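Local coordinates for single-stranded DNA-binding protein (Enterobacter phage Enc34, PDB 5ODK) that binds single-stranded DNA through an OB fold and probably serves replication of the phage genome, at residues H78-F91 and P151-A164. Sequence-based numbering, arbitrary orientation.
Sequences HKTGALKVAPSMLF and PWSQENKYGKRINA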
loop_
_atom_site.group_PDB
_atom_site.type_symbol
_atom_site.label_atom_id
_atom_site.label_comp_id
_atom_site.label_asym_id
_atom_site.label_seq_id
_atom_site.Cartn_x
_atom_site.Cartn_y
_atom_site.Cartn_z
ATOM N N HIS A 78 -8.741 5.706 17.248
ATOM C CA HIS A 78 -9.071 6.968 16.628
ATOM C C HIS A 78 -9.206 8.112 17.637
ATOM O O HIS A 78 -9.653 7.928 18.765
ATOM C CB HIS A 78 -10.320 6.803 15.789
ATOM C CG HIS A 78 -10.785 8.053 15.137
ATOM N ND1 HIS A 78 -10.065 8.695 14.147
ATOM C CD2 HIS A 78 -11.907 8.785 15.331
ATOM C CE1 HIS A 78 -10.743 9.763 13.759
ATOM N NE2 HIS A 78 -11.862 9.848 14.468
ATOM N N LYS A 79 -8.834 9.324 17.222
ATOM C CA LYS A 79 -8.733 10.424 18.168
ATOM C C LYS A 79 -10.019 10.923 18.799
ATOM O O LYS A 79 -9.957 11.612 19.828
ATOM C CB LYS A 79 -7.932 11.572 17.571
ATOM C CG LYS A 79 -8.587 12.217 16.376
ATOM C CD LYS A 79 -7.694 13.338 15.859
ATOM C CE LYS A 79 -8.134 13.831 14.511
ATOM N NZ LYS A 79 -7.362 15.033 14.139
ATOM N N THR A 80 -11.176 10.614 18.205
ATOM C CA THR A 80 -12.451 10.953 18.868
ATOM C C THR A 80 -13.083 9.776 19.604
ATOM O O THR A 80 -14.243 9.866 20.044
ATOM C CB THR A 80 -13.462 11.540 17.898
ATOM O OG1 THR A 80 -13.872 10.519 17.000
ATOM C CG2 THR A 80 -12.877 12.733 17.138
ATOM N N GLY A 81 -12.299 8.720 19.824
ATOM C CA GLY A 81 -12.761 7.445 20.377
ATOM C C GLY A 81 -12.958 6.451 19.269
ATOM O O GLY A 81 -12.801 6.765 18.066
ATOM N N ALA A 82 -13.266 5.226 19.638
ATOM C CA ALA A 82 -13.396 4.159 18.658
ATOM C C ALA A 82 -14.290 4.579 17.493
ATOM O O ALA A 82 -15.385 5.149 17.682
ATOM C CB ALA A 82 -13.922 2.894 19.313
ATOM N N LEU A 83 -13.781 4.337 16.283
ATOM C CA LEU A 83 -14.429 4.762 15.057
ATOM C C LEU A 83 -15.036 3.539 14.363
ATOM O O LEU A 83 -14.374 2.511 14.219
ATOM C CB LEU A 83 -13.404 5.378 14.125
ATOM C CG LEU A 83 -13.910 6.066 12.858
ATOM C CD1 LEU A 83 -14.734 7.295 13.211
ATOM C CD2 LEU A 83 -12.756 6.446 11.989
ATOM N N LYS A 84 -16.277 3.654 13.913
ATOM C CA LYS A 84 -16.897 2.604 13.117
ATOM C C LYS A 84 -16.710 2.956 11.635
ATOM O O LYS A 84 -17.022 4.069 11.229
ATOM C CB LYS A 84 -18.385 2.470 13.452
ATOM C CG LYS A 84 -18.718 2.177 14.910
ATOM C CD LYS A 84 -20.226 2.010 15.159
ATOM C CE LYS A 84 -20.522 1.546 16.565
ATOM N NZ LYS A 84 -21.953 1.131 16.682
ATOM N N VAL A 85 -16.208 2.005 10.847
ATOM C CA VAL A 85 -15.973 2.220 9.420
ATOM C C VAL A 85 -16.515 1.044 8.618
ATOM O O VAL A 85 -16.210 -0.111 8.923
ATOM C CB VAL A 85 -14.452 2.412 9.143
ATOM C CG1 VAL A 85 -14.187 2.640 7.681
ATOM C CG2 VAL A 85 -13.907 3.572 9.964
ATOM N N ALA A 86 -17.290 1.350 7.581
ATOM C CA ALA A 86 -17.867 0.319 6.723
ATOM C C ALA A 86 -16.768 -0.244 5.829
ATOM O O ALA A 86 -15.814 0.469 5.501
ATOM C CB ALA A 86 -18.981 0.895 5.875
ATOM N N PRO A 87 -16.885 -1.515 5.415
ATOM C CA PRO A 87 -15.860 -2.062 4.497
ATOM C C PRO A 87 -15.600 -1.245 3.230
ATOM O O PRO A 87 -14.462 -1.193 2.730
ATOM C CB PRO A 87 -16.432 -3.441 4.133
ATOM C CG PRO A 87 -17.248 -3.822 5.333
ATOM C CD PRO A 87 -17.883 -2.542 5.788
ATOM N N SER A 88 -16.607 -0.559 2.712
ATOM C CA SER A 88 -16.412 0.272 1.514
ATOM C C SER A 88 -15.501 1.466 1.711
ATOM O O SER A 88 -15.101 2.079 0.739
ATOM C CB SER A 88 -17.742 0.785 0.975
ATOM O OG SER A 88 -18.335 1.673 1.903
ATOM N N MET A 89 -15.184 1.782 2.965
ATOM C CA MET A 89 -14.404 2.941 3.335
ATOM C C MET A 89 -13.042 2.556 3.906
ATOM O O MET A 89 -12.376 3.376 4.524
ATOM C CB MET A 89 -15.237 3.786 4.313
ATOM C CG MET A 89 -16.525 4.301 3.677
ATOM S SD MET A 89 -16.182 5.512 2.384
ATOM C CE MET A 89 -16.288 7.027 3.335
ATOM N N LEU A 90 -12.607 1.336 3.607
ATOM C CA LEU A 90 -11.261 0.878 3.959
ATOM C C LEU A 90 -10.316 0.988 2.758
ATOM O O LEU A 90 -10.734 0.908 1.610
ATOM C CB LEU A 90 -11.296 -0.597 4.428
ATOM C CG LEU A 90 -12.199 -0.926 5.591
ATOM C CD1 LEU A 90 -12.179 -2.434 5.849
ATOM C CD2 LEU A 90 -11.842 -0.118 6.818
ATOM N N PHE A 91 -9.027 1.053 3.072
ATOM C CA PHE A 91 -8.003 1.146 2.017
ATOM C C PHE A 91 -7.778 -0.163 1.267
ATOM O O PHE A 91 -7.020 -0.172 0.297
ATOM C CB PHE A 91 -6.662 1.642 2.591
ATOM C CG PHE A 91 -5.993 0.713 3.581
ATOM C CD1 PHE A 91 -5.233 -0.341 3.148
ATOM C CD2 PHE A 91 -6.099 0.932 4.952
ATOM C CE1 PHE A 91 -4.592 -1.177 4.040
ATOM C CE2 PHE A 91 -5.456 0.109 5.852
ATOM C CZ PHE A 91 -4.673 -0.936 5.389
ATOM N N PRO A 151 -1.706 2.139 8.463
ATOM C CA PRO A 151 -3.072 2.689 8.492
ATOM C C PRO A 151 -3.177 3.980 9.314
ATOM O O PRO A 151 -2.354 4.265 10.201
ATOM C CB PRO A 151 -3.846 1.596 9.225
ATOM C CG PRO A 151 -3.059 0.351 9.041
ATOM C CD PRO A 151 -1.634 0.833 9.158
ATOM N N TRP A 152 -4.212 4.750 9.015
ATOM C CA TRP A 152 -4.632 5.893 9.826
ATOM C C TRP A 152 -6.138 6.065 9.658
ATOM O O TRP A 152 -6.714 5.636 8.673
ATOM C CB TRP A 152 -3.865 7.173 9.479
ATOM C CG TRP A 152 -3.996 7.699 8.111
ATOM C CD1 TRP A 152 -3.305 7.281 6.999
ATOM C CD2 TRP A 152 -4.796 8.801 7.703
ATOM N NE1 TRP A 152 -3.650 8.028 5.917
ATOM C CE2 TRP A 152 -4.534 9.004 6.314
ATOM C CE3 TRP A 152 -5.668 9.675 8.365
ATOM C CZ2 TRP A 152 -5.141 10.026 5.582
ATOM C CZ3 TRP A 152 -6.257 10.722 7.623
ATOM C CH2 TRP A 152 -5.994 10.874 6.239
ATOM N N SER A 153 -6.742 6.702 10.649
ATOM C CA SER A 153 -8.176 6.865 10.685
ATOM C C SER A 153 -8.569 8.296 10.355
ATOM O O SER A 153 -7.896 9.257 10.744
ATOM C CB SER A 153 -8.729 6.438 12.046
ATOM O OG SER A 153 -8.080 7.129 13.084
ATOM N N GLN A 154 -9.690 8.423 9.659
ATOM C CA GLN A 154 -10.204 9.715 9.247
ATOM C C GLN A 154 -11.691 9.832 9.511
ATOM O O GLN A 154 -12.435 8.920 9.209
ATOM C CB GLN A 154 -9.867 9.947 7.785
ATOM C CG GLN A 154 -10.164 11.353 7.280
ATOM C CD GLN A 154 -9.702 11.508 5.856
ATOM O OE1 GLN A 154 -9.975 10.630 5.021
ATOM N NE2 GLN A 154 -9.025 12.618 5.562
ATOM N N GLU A 155 -12.089 10.968 10.054
ATOM C CA GLU A 155 -13.483 11.253 10.309
ATOM C C GLU A 155 -13.716 12.727 10.015
ATOM O O GLU A 155 -13.181 13.605 10.706
ATOM C CB GLU A 155 -13.791 10.946 11.767
ATOM C CG GLU A 155 -15.216 11.230 12.214
ATOM C CD GLU A 155 -15.423 11.064 13.701
ATOM O OE1 GLU A 155 -14.433 11.113 14.468
ATOM O OE2 GLU A 155 -16.584 10.901 14.110
ATOM N N ASN A 156 -14.455 12.994 8.945
ATOM C CA ASN A 156 -14.780 14.358 8.553
ATOM C C ASN A 156 -16.098 14.371 7.802
ATOM O O ASN A 156 -16.768 13.348 7.706
ATOM C CB ASN A 156 -13.613 15.001 7.779
ATOM C CG ASN A 156 -13.293 14.302 6.460
ATOM O OD1 ASN A 156 -14.157 13.704 5.826
ATOM N ND2 ASN A 156 -12.018 14.340 6.066
ATOM N N LYS A 157 -16.465 15.522 7.262
ATOM C CA LYS A 157 -17.752 15.632 6.592
ATOM C C LYS A 157 -17.887 14.726 5.352
ATOM O O LYS A 157 -18.988 14.469 4.901
ATOM C CB LYS A 157 -18.039 17.091 6.233
ATOM C CG LYS A 157 -17.144 17.700 5.180
ATOM C CD LYS A 157 -17.436 19.187 5.070
ATOM C CE LYS A 157 -16.699 19.808 3.911
ATOM N NZ LYS A 157 -16.823 21.291 3.933
ATOM N N TYR A 158 -16.770 14.260 4.800
ATOM C CA TYR A 158 -16.817 13.376 3.654
ATOM C C TYR A 158 -16.941 11.913 4.020
ATOM O O TYR A 158 -17.077 11.087 3.135
ATOM C CB TYR A 158 -15.588 13.581 2.764
ATOM C CG TYR A 158 -15.433 14.996 2.299
ATOM C CD1 TYR A 158 -16.133 15.455 1.206
ATOM C CD2 TYR A 158 -14.596 15.882 2.963
ATOM C CE1 TYR A 158 -16.003 16.772 0.777
ATOM C CE2 TYR A 158 -14.468 17.193 2.554
ATOM C CZ TYR A 158 -15.172 17.634 1.465
ATOM O OH TYR A 158 -15.031 18.937 1.053
ATOM N N GLY A 159 -16.858 11.607 5.312
ATOM C CA GLY A 159 -17.086 10.255 5.833
ATOM C C GLY A 159 -16.041 9.781 6.822
ATOM O O GLY A 159 -15.132 10.525 7.222
ATOM N N LYS A 160 -16.198 8.522 7.183
ATOM C CA LYS A 160 -15.366 7.834 8.135
ATOM C C LYS A 160 -14.607 6.734 7.403
ATOM O O LYS A 160 -15.217 5.901 6.744
ATOM C CB LYS A 160 -16.214 7.201 9.223
ATOM C CG LYS A 160 -16.962 8.195 10.095
ATOM C CD LYS A 160 -17.903 7.504 11.103
ATOM C CE LYS A 160 -18.688 8.433 12.013
ATOM N NZ LYS A 160 -19.697 7.635 12.781
ATOM N N ARG A 161 -13.272 6.771 7.479
ATOM C CA ARG A 161 -12.429 5.902 6.652
ATOM C C ARG A 161 -11.273 5.362 7.463
ATOM O O ARG A 161 -10.812 6.009 8.434
ATOM C CB ARG A 161 -11.851 6.653 5.424
ATOM C CG ARG A 161 -12.869 7.156 4.397
ATOM C CD ARG A 161 -12.178 7.882 3.225
ATOM N NE ARG A 161 -13.038 8.114 2.033
ATOM C CZ ARG A 161 -13.866 9.151 1.837
ATOM N NH1 ARG A 161 -14.000 10.129 2.725
ATOM N NH2 ARG A 161 -14.586 9.215 0.721
ATOM N N ILE A 162 -10.753 4.209 7.031
ATOM C CA ILE A 162 -9.408 3.804 7.425
ATOM C C ILE A 162 -8.581 3.844 6.135
ATOM O O ILE A 162 -8.845 3.121 5.183
ATOM C CB ILE A 162 -9.312 2.411 8.071
ATOM C CG1 ILE A 162 -10.261 2.298 9.302
ATOM C CG2 ILE A 162 -7.878 2.105 8.464
ATOM C CD1 ILE A 162 -9.952 3.252 10.438
ATOM N N ASN A 163 -7.593 4.725 6.140
ATOM C CA ASN A 163 -6.716 4.984 5.012
ATOM C C ASN A 163 -5.368 4.350 5.283
ATOM O O ASN A 163 -5.077 3.898 6.397
ATOM C CB ASN A 163 -6.554 6.498 4.854
ATOM C CG ASN A 163 -7.819 7.201 4.526
ATOM O OD1 ASN A 163 -8.637 6.690 3.774
ATOM N ND2 ASN A 163 -8.026 8.352 5.172
ATOM N N ALA A 164 -4.493 4.359 4.267
ATOM C CA ALA A 164 -3.128 3.857 4.412
ATOM C C ALA A 164 -2.123 4.932 3.948
ATOM O O ALA A 164 -2.216 5.420 2.810
ATOM C CB ALA A 164 -2.917 2.593 3.616
HETATM O O HOH W 1 -18.059 5.852 14.629
HETATM O O HOH W 2 -17.532 4.272 6.994
HETATM O O HOH W 3 -10.231 4.392 2.678
#
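Glu155 OE1 takes two hydrogen bonds from the loop 78-91. Thr80 OG1 donates to the syn lone pair of Glu155 OE1 at 2.7 Å, while His78 NE2 meets the same oxygen at 2.9 Å from the anti side, tilted out of the carboxylate plane, which is turned 57° from the imidazole. The other ring nitrogen, His78 ND1, lies 2.7 Å from Ser153 OG in a bond either could donate, so both nitrogens are engaged and the rotation of the ring is fixed. A chi1 of 178° swings the imidazole of His78 away from its own backbone N and across to the strand; Leu83 CD2 sits over the centre of one ring face, and the other methyl, CD1, rests 3.8 Å from Lys160 CD. Lys160 NZ and Lys84 N share a water, and a second water joins Lys160 O to Ala86 N.

Further along, Ile162 N donates to Met89 O at 3.1 Å, where the backbones of Leu90 and Ile162 form a single beta bridge. Bent at chi2 and chi3, Met89 lays its CE methyl over the centre of one face of the Arg161 guanidinium, 3.6 Å from CZ. Val85 CG2 and Leu90 CD2 both meet Ile162 CG1. Phe91 closes this end: Ala164 CB makes a CH-pi contact over its face, 3.7 Å from the ring centroid, while the Phe91 side chain also packs on Ile71 of helix 61-76.

The connection from helix 61-76 to strand 92-94 thus lies against one face of an antiparallel beta hairpin and runs beside its strand 159-164; the hairpin, closed by the type I turn Asn156-Gly159 with its Asx turn, projects from the OB-fold sheet.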